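Local coordinates for glycine cleavage system H protein 1 (Mycobacterium marinum, PDB 3TZU), which probably shuttles the methylamine group of glycine from the P protein to the T protein of the glycine cleavage system, on a covalently bound lipoyl cofactor, at residues T62-A65 with G66-C69. Numbering follows the deposited sequence.
Sequences TVSA and GESC. With ACT (acetate ion), chain E.
Ser-64 and Glu-67 close a type II beta turn whose one cross-bond is backbone to backbone: Glu-67 N donates to Ser-64 O over 3.0 Å. The bond is fairly straight, with an angle of 153° at the hydrogen. Gly-66 takes the positive phi (86°) characteristic of the third position of a type II turn, which glycine readily accepts.

The side chains of Ser-64 and Glu-67 lie on the same face of the turn and meet by van der Waals contact. The Glu-67 chain, extended beyond CG, reaches back over the turn, bringing OE1 to 3.8 Å from Ser-64 CB, an approach rather than a bond. With chi1 at -65°, Ser-64 OG stands beside its own backbone N and anti to the carbonyl carbon, and from there it meets an acetate ion, probably from the crystallisation liquor. The hydrogen bond from Ser-64 OG to acetate O is weak, at 3.4 Å; the ion is also bonded to Ser-86 OG.

The turn belongs to the lipoyl-binding domain, where it joins strand 62-63 to strand 68-74. Backbone hydrogen bonds tie Val-63 to Gly-87 and both Gly-66 and Glu-67 to Ala-83, while Ala-65 N is held by Ser-86 OG.

Apolar contact occurs where the buried side chains of Val-63 and Cys-69 meet on the two strands: Val-63 CG1 lies 3.8 Å from Cys-69 CB, so the cysteine touches valine through its methylene.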
loop_
_atom_site.group_PDB
_atom_site.type_symbol
_atom_site.label_atom_id
_atom_site.label_comp_id
_atom_site.label_asym_id
_atom_site.label_seq_id
_atom_site.Cartn_x
_atom_site.Cartn_y
_atom_site.Cartn_z
ATOM N N THR A 62 -9.091 -24.314 -6.067
ATOM C CA THR A 62 -8.723 -23.773 -7.358
ATOM C C THR A 62 -8.893 -22.249 -7.337
ATOM O O THR A 62 -9.980 -21.745 -7.040
ATOM C CB THR A 62 -9.558 -24.388 -8.486
ATOM O OG1 THR A 62 -9.258 -25.786 -8.579
ATOM C CG2 THR A 62 -9.220 -23.739 -9.820
ATOM N N VAL A 63 -7.809 -21.519 -7.617
ATOM C CA VAL A 63 -7.891 -20.062 -7.785
ATOM C C VAL A 63 -7.796 -19.716 -9.264
ATOM O O VAL A 63 -7.401 -20.567 -10.089
ATOM C CB VAL A 63 -6.823 -19.295 -6.965
ATOM C CG1 VAL A 63 -6.873 -19.747 -5.503
ATOM C CG2 VAL A 63 -5.424 -19.448 -7.545
ATOM N N SER A 64 -8.187 -18.478 -9.577
ATOM C CA SER A 64 -8.136 -17.909 -10.927
ATOM C C SER A 64 -7.310 -16.614 -10.980
ATOM O O SER A 64 -7.461 -15.754 -10.128
ATOM C CB SER A 64 -9.531 -17.591 -11.417
ATOM O OG SER A 64 -10.269 -18.782 -11.547
ATOM N N ALA A 65 -6.449 -16.493 -11.999
ATOM C CA ALA A 65 -5.670 -15.280 -12.221
ATOM C C ALA A 65 -6.605 -14.061 -12.191
ATOM O O ALA A 65 -7.644 -14.056 -12.837
ATOM C CB ALA A 65 -4.920 -15.344 -13.560
ATOM N N GLY A 66 -6.227 -13.047 -11.419
ATOM C CA GLY A 66 -6.989 -11.791 -11.322
ATOM C C GLY A 66 -8.115 -11.821 -10.287
ATOM O O GLY A 66 -8.786 -10.835 -10.094
ATOM N N GLU A 67 -8.323 -12.947 -9.619
ATOM C CA GLU A 67 -9.380 -13.034 -8.618
ATOM C C GLU A 67 -8.778 -12.944 -7.225
ATOM O O GLU A 67 -7.686 -13.417 -6.957
ATOM C CB GLU A 67 -10.185 -14.333 -8.789
ATOM C CG GLU A 67 -11.048 -14.750 -7.575
ATOM C CD GLU A 67 -11.506 -16.218 -7.662
ATOM O OE1 GLU A 67 -12.015 -16.608 -8.767
ATOM O OE2 GLU A 67 -11.327 -16.968 -6.640
ATOM N N SER A 68 -9.513 -12.316 -6.337
ATOM C CA SER A 68 -9.113 -12.164 -4.956
ATOM C C SER A 68 -9.140 -13.518 -4.268
ATOM O O SER A 68 -10.170 -14.164 -4.259
ATOM C CB SER A 68 -10.093 -11.220 -4.283
ATOM O OG SER A 68 -9.568 -10.819 -3.050
ATOM N N CYS A 69 -8.016 -13.974 -3.731
ATOM C CA CYS A 69 -7.967 -15.309 -3.139
ATOM C C CYS A 69 -7.483 -15.292 -1.705
ATOM O O CYS A 69 -7.155 -16.338 -1.170
ATOM C CB CYS A 69 -7.104 -16.293 -3.990
ATOM S SG CYS A 69 -5.289 -16.066 -3.986
HETATM C C ACT E . -9.587 -19.397 -15.059
HETATM O O ACT E . -9.396 -20.414 -14.355
HETATM O OXT ACT E . -8.654 -18.624 -15.280
HETATM C CH3 ACT E . -10.923 -19.086 -15.660
#